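(S)-ureidoglycine aminohydrolase cupin domain-containing protein (Pseudomonas syringae pv. tomato, PDB 3MYX) is of unknown function but carries a cupin domain of the (S)-ureidoglycine aminohydrolase type and may act on a small molecule. Local coordinates at residues Y65-V70 / F113-Q118; P122-I127 / E161-T166. All blocks are in the same frame, centred on the assembly; numbering follows the deposited sequence. Where two conformers were deposited one is given.

How the interactions relate
From the N terminus the chain, after several earlier strands, passes through strand 66-71 and then, after a run consisting largely of strands, returns along strand 109-116 to close interaction 1 inside the first beta-barrel-like half of the molecule. Interaction 2 opens only afterwards: residues 122-127 lead toward strand 127-130, and the loop 161-166, which joins strands 154-161 and 168-174 of the second half, comes back to meet them. The two contacts are therefore in series, neither nested nor crossed, yet they touch in space. Thr66 OG1 of interaction 1 lies 2.7 Å from Asp162 OD2 of interaction 2, probably a hydrogen bond, and Ser165 packs on Ser116, so the loop rests on the paired strands.

Interaction 1 of 2, residues Y65-V70 / F113-Q118; sequences YTEMLV and FCASTQ
Phe113 is met obliquely by the carboxylate of Glu67, next to its own pairing with Leu69, at the start of an antiparallel ladder between strands 66-71 and 109-116, neighbours in a sheet of the cupin fold. The carboxylate OE2 of Glu67 comes within 3.3 Å of Phe113 CB, its plane turned 54° from the phenyl ring. An extended side chain, with CG anti to the backbone N (chi1 -173°), carries Glu67 to this point, where Arg37 forms a salt bridge with OE2 and a cation-pi contact with Phe113; Tyr63 OH binds the other oxygen. Next, Cys114 and Met68, here selenomethionine, form a hydrogen-bonded pair: Met68 N reaches Cys114 O at 2.9 Å in a nearly straight bond, and Cys114 N returns one to Met68 O. Ala115 sits opposite Glu67 in a non-hydrogen-bonded pair, and its CB touches Glu67 CG at 4.0 Å on the same face of the sheet as Phe113. Ser116 closes a second hydrogen-bonded pair, giving its N to Thr66 O at 2.8 Å and accepting a longer bond of 3.2 Å from Thr66 N through Ser116 O. Beyond the strand, Thr117 runs alongside Tyr65, and its CG2 lies 3.6 Å from the ring centroid, 9° off the normal, a CH-pi contact over the face. CG2, the branch anti to the carbonyl carbon, is thereby laid over the ring, while OG1 binds Gly46 O; the phenol OH of Tyr65 is held by Asp28. Backbone bonds thus fix the register, while the buried Glu67 carboxylate has a partner on each oxygen, which fixes its rotation.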
loop_
_atom_site.group_PDB
_atom_site.type_symbol
_atom_site.label_atom_id
_atom_site.label_comp_id
_atom_site.label_asym_id
_atom_site.label_seq_id
_atom_site.Cartn_x
_atom_site.Cartn_y
_atom_site.Cartn_z
ATOM N N TYR A 65 3.426 -1.114 -14.755
ATOM C CA TYR A 65 2.978 -0.213 -13.715
ATOM C C TYR A 65 4.134 0.085 -12.770
ATOM O O TYR A 65 5.128 -0.632 -12.755
ATOM C CB TYR A 65 1.877 -0.882 -12.894
ATOM C CG TYR A 65 0.767 -1.582 -13.665
ATOM C CD1 TYR A 65 0.257 -1.057 -14.851
ATOM C CD2 TYR A 65 0.186 -2.740 -13.169
ATOM C CE1 TYR A 65 -0.776 -1.689 -15.538
ATOM C CE2 TYR A 65 -0.842 -3.362 -13.845
ATOM C CZ TYR A 65 -1.330 -2.823 -15.010
ATOM O OH TYR A 65 -2.346 -3.469 -15.661
ATOM N N THR A 66 3.977 1.107 -11.933
ATOM C CA THR A 66 4.735 1.165 -10.676
ATOM C C THR A 66 3.878 0.436 -9.662
ATOM O O THR A 66 2.735 0.782 -9.480
ATOM C CB THR A 66 4.989 2.590 -10.208
ATOM O OG1 THR A 66 5.653 3.304 -11.257
ATOM C CG2 THR A 66 5.827 2.595 -8.941
ATOM N N GLU A 67 4.417 -0.581 -9.007
ATOM C CA GLU A 67 3.598 -1.420 -8.120
ATOM C C GLU A 67 4.321 -1.796 -6.830
ATOM O O GLU A 67 5.443 -2.287 -6.846
ATOM C CB GLU A 67 3.090 -2.667 -8.860
ATOM C CG GLU A 67 2.097 -3.492 -8.041
ATOM C CD GLU A 67 1.304 -4.519 -8.859
ATOM O OE1 GLU A 67 1.305 -4.487 -10.120
ATOM O OE2 GLU A 67 0.612 -5.320 -8.196
HETATM N N MSE A 68 3.641 -1.543 -5.716
HETATM C CA MSE A 68 4.103 -1.918 -4.387
HETATM C C MSE A 68 3.401 -3.179 -3.961
HETATM O O MSE A 68 2.179 -3.303 -4.120
HETATM C CB MSE A 68 3.757 -0.838 -3.377
HETATM C CG MSE A 68 4.137 -1.218 -1.959
HETATM SE SE MSE A 68 3.420 0.097 -0.802
HETATM C CE MSE A 68 4.412 -0.315 0.779
ATOM N N LEU A 69 4.177 -4.106 -3.398
ATOM C CA LEU A 69 3.683 -5.389 -2.859
ATOM C C LEU A 69 3.936 -5.435 -1.362
ATOM O O LEU A 69 5.012 -5.074 -0.920
ATOM C CB LEU A 69 4.462 -6.591 -3.464
ATOM C CG LEU A 69 4.407 -6.903 -4.963
ATOM C CD1 LEU A 69 5.239 -5.901 -5.765
ATOM C CD2 LEU A 69 4.849 -8.329 -5.221
ATOM N N VAL A 70 2.941 -5.880 -0.600
ATOM C CA VAL A 70 3.035 -6.097 0.834
ATOM C C VAL A 70 2.598 -7.545 1.105
ATOM O O VAL A 70 1.420 -7.869 0.885
ATOM C CB VAL A 70 2.066 -5.139 1.572
ATOM C CG1 VAL A 70 2.107 -5.381 3.069
ATOM C CG2 VAL A 70 2.413 -3.689 1.272
ATOM N N PHE A 113 -1.510 -5.015 -2.860
ATOM C CA PHE A 113 -0.806 -4.159 -3.795
ATOM C C PHE A 113 -1.425 -2.778 -3.894
ATOM O O PHE A 113 -2.628 -2.583 -3.647
ATOM C CB PHE A 113 -0.759 -4.794 -5.203
ATOM C CG PHE A 113 -2.064 -4.701 -5.971
ATOM C CD1 PHE A 113 -2.367 -3.594 -6.753
ATOM C CD2 PHE A 113 -3.008 -5.720 -5.911
ATOM C CE1 PHE A 113 -3.576 -3.489 -7.434
ATOM C CE2 PHE A 113 -4.222 -5.617 -6.611
ATOM C CZ PHE A 113 -4.502 -4.491 -7.365
ATOM N N CYS A 114 -0.580 -1.823 -4.280
ATOM C CA CYS A 114 -1.009 -0.529 -4.813
ATOM C C CYS A 114 -0.185 -0.282 -6.063
ATOM O O CYS A 114 1.039 -0.399 -6.041
ATOM C CB CYS A 114 -0.782 0.573 -3.787
ATOM S SG CYS A 114 -1.309 2.211 -4.379
ATOM N N ALA A 115 -0.865 0.027 -7.172
ATOM C CA ALA A 115 -0.210 0.254 -8.448
ATOM C C ALA A 115 -0.626 1.578 -9.037
ATOM O O ALA A 115 -1.803 1.932 -8.994
ATOM C CB ALA A 115 -0.569 -0.870 -9.427
ATOM N N SER A 116 0.339 2.271 -9.632
ATOM C CA SER A 116 0.046 3.357 -10.556
ATOM C C SER A 116 0.062 2.753 -11.947
ATOM O O SER A 116 1.115 2.387 -12.468
ATOM C CB SER A 116 1.088 4.453 -10.460
ATOM O OG SER A 116 0.866 5.456 -11.444
ATOM N N THR A 117 -1.119 2.642 -12.552
ATOM C CA THR A 117 -1.230 2.050 -13.869
ATOM C C THR A 117 -1.081 3.068 -14.999
ATOM O O THR A 117 -0.900 2.677 -16.141
ATOM C CB THR A 117 -2.508 1.181 -14.049
ATOM O OG1 THR A 117 -3.670 2.013 -14.106
ATOM C CG2 THR A 117 -2.650 0.121 -12.945
ATOM N N GLN A 118 -1.138 4.362 -14.667
ATOM C CA GLN A 118 -0.887 5.445 -15.627
ATOM C C GLN A 118 0.497 6.032 -15.372
ATOM O O GLN A 118 0.853 6.303 -14.232
ATOM C CB GLN A 118 -1.936 6.547 -15.444
ATOM C CG GLN A 118 -1.741 7.751 -16.388
ATOM C CD GLN A 118 -1.807 7.365 -17.842
ATOM O OE1 GLN A 118 -2.798 6.772 -18.286
ATOM N NE2 GLN A 118 -0.766 7.709 -18.614
HETATM O O HOH W 1 3.606 4.648 -12.973
#

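Interaction 2 of 2, residues P122-I127 / E161-T166. With EDO (1,2-ethanediol), chain E.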
loop_
_atom_site.group_PDB
_atom_site.type_symbol
_atom_site.label_atom_id
_atom_site.label_comp_id
_atom_site.label_asym_id
_atom_site.label_seq_id
_atom_site.Cartn_x
_atom_site.Cartn_y
_atom_site.Cartn_z
ATOM N N PRO A 122 8.914 9.843 -16.443
ATOM C CA PRO A 122 9.770 8.775 -16.944
ATOM C C PRO A 122 9.928 7.601 -15.960
ATOM O O PRO A 122 9.836 7.765 -14.738
ATOM C CB PRO A 122 11.096 9.499 -17.180
ATOM C CG PRO A 122 11.115 10.544 -16.146
ATOM C CD PRO A 122 9.704 11.023 -16.072
ATOM N N ASP A 123 10.170 6.420 -16.505
ATOM C CA ASP A 123 10.350 5.208 -15.716
ATOM C C ASP A 123 11.530 5.346 -14.757
ATOM O O ASP A 123 12.599 5.819 -15.142
ATOM C CB ASP A 123 10.684 4.041 -16.629
ATOM C CG ASP A 123 9.519 3.526 -17.437
ATOM O OD1 ASP A 123 8.380 4.000 -17.266
ATOM O OD2 ASP A 123 9.788 2.602 -18.264
ATOM N N LYS A 124 11.329 4.889 -13.532
ATOM C CA LYS A 124 12.407 4.658 -12.570
ATOM C C LYS A 124 12.397 3.163 -12.268
ATOM O O LYS A 124 11.682 2.693 -11.386
ATOM C CB LYS A 124 12.181 5.508 -11.345
ATOM C CG LYS A 124 13.327 5.621 -10.414
ATOM C CD LYS A 124 13.047 6.843 -9.455
ATOM C CE LYS A 124 14.177 7.281 -8.648
ATOM N NZ LYS A 124 13.762 8.259 -7.669
ATOM N N SER A 125 13.106 2.414 -13.104
ATOM C CA SER A 125 12.997 0.968 -13.125
ATOM C C SER A 125 13.942 0.324 -12.108
ATOM O O SER A 125 14.994 0.858 -11.761
ATOM C CB SER A 125 13.298 0.449 -14.522
ATOM O OG SER A 125 14.625 0.740 -14.908
ATOM N N GLY A 126 13.549 -0.856 -11.657
ATOM C CA GLY A 126 14.286 -1.618 -10.678
ATOM C C GLY A 126 13.388 -2.033 -9.526
ATOM O O GLY A 126 12.271 -1.552 -9.371
ATOM N N ILE A 127 13.916 -2.929 -8.705
ATOM C CA ILE A 127 13.217 -3.368 -7.502
ATOM C C ILE A 127 13.828 -2.682 -6.278
ATOM O O ILE A 127 15.044 -2.616 -6.137
ATOM C CB ILE A 127 13.298 -4.898 -7.282
ATOM C CG1 ILE A 127 12.906 -5.695 -8.521
ATOM C CG2 ILE A 127 12.426 -5.297 -6.103
ATOM C CD1 ILE A 127 13.594 -7.113 -8.554
ATOM N N GLU A 161 10.826 7.218 -4.281
ATOM C CA GLU A 161 10.139 8.368 -4.822
ATOM C C GLU A 161 10.062 8.206 -6.339
ATOM O O GLU A 161 11.069 8.328 -7.034
ATOM C CB GLU A 161 10.864 9.651 -4.445
ATOM C CG GLU A 161 10.882 9.889 -2.947
ATOM C CD GLU A 161 11.640 11.153 -2.555
ATOM O OE1 GLU A 161 12.633 11.509 -3.231
ATOM O OE2 GLU A 161 11.258 11.780 -1.563
ATOM N N ASP A 162 8.878 7.923 -6.854
ATOM C CA ASP A 162 8.738 7.637 -8.263
ATOM C C ASP A 162 8.928 8.885 -9.111
ATOM O O ASP A 162 8.609 10.003 -8.686
ATOM C CB ASP A 162 7.362 7.047 -8.547
ATOM C CG ASP A 162 7.326 6.161 -9.768
ATOM O OD1 ASP A 162 8.375 5.935 -10.418
ATOM O OD2 ASP A 162 6.221 5.656 -10.065
ATOM N N THR A 163 9.400 8.665 -10.339
ATOM C CA THR A 163 9.293 9.680 -11.374
ATOM C C THR A 163 8.250 9.299 -12.435
ATOM O O THR A 163 7.883 10.152 -13.219
ATOM C CB THR A 163 10.653 9.955 -12.058
ATOM O OG1 THR A 163 11.191 8.734 -12.573
ATOM C CG2 THR A 163 11.616 10.558 -11.067
ATOM N N ALA A 164 7.755 8.056 -12.448
ATOM C CA ALA A 164 6.709 7.636 -13.391
ATOM C C ALA A 164 5.296 7.827 -12.845
ATOM O O ALA A 164 4.328 7.475 -13.498
ATOM C CB ALA A 164 6.923 6.179 -13.808
ATOM N N SER A 165 5.205 8.381 -11.643
ATOM C CA SER A 165 3.949 8.681 -10.961
ATOM C C SER A 165 4.306 9.599 -9.811
ATOM O O SER A 165 5.490 9.851 -9.564
ATOM C CB SER A 165 3.311 7.410 -10.415
ATOM O OG SER A 165 4.011 6.930 -9.276
ATOM N N THR A 166 3.300 10.058 -9.076
ATOM C CA THR A 166 3.538 10.817 -7.852
ATOM C C THR A 166 3.693 9.935 -6.610
ATOM O O THR A 166 3.771 10.455 -5.498
ATOM C CB THR A 166 2.438 11.852 -7.622
ATOM O OG1 THR A 166 1.197 11.182 -7.416
ATOM C CG2 THR A 166 2.317 12.814 -8.808
HETATM C C1 EDO E . -0.289 8.933 -9.569
HETATM O O1 EDO E . 0.710 9.604 -10.356
HETATM C C2 EDO E . -1.532 9.811 -9.451
HETATM O O2 EDO E . -1.181 11.121 -8.978
HETATM O O HOH W 2 9.092 3.751 -11.893
HETATM O O HOH W 3 13.444 6.589 -5.189
#
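Lys124 lies along Glu161 to Thr163 of the loop 161-166, where an Asx turn is made by Asp162, whose OD1 accepts from Ala164 N at 3.0 Å, from above its carboxylate plane. This surface contact joins two loops of the cupin fold, the one preceding strand 127-130 and the one linking strands 154-161 and 168-174. CB of Lys124 lies 3.6 Å from Thr163 OG1, with Asp162 OD1 a little farther off. CG then leads anti to the backbone N (chi1 -167°), and the fully extended chain brings Lys124 CD to 3.5 Å from Glu161 O, crossing the Thr163 side chain at about a right angle. CE passes the same carbonyl, and Lys124 NZ finally binds Glu161 O at 2.8 Å, in the carbonyl plane. A water bridges this ammonium to Glu161 N; another links Lys124 N to Asp162 OD1. The loops are also joined at Pro122, whose O accepts from Thr163 OG1, the donor standing above the carbonyl plane, and Ala164 CB packs against the same oxygen. Asp162 OD2 takes a bond from Ser165 OG on its anti side. At the far end, a bound 1,2-ethanediol, probably from the crystallisation liquor, receives Thr166 N on its O1 at 2.9 Å.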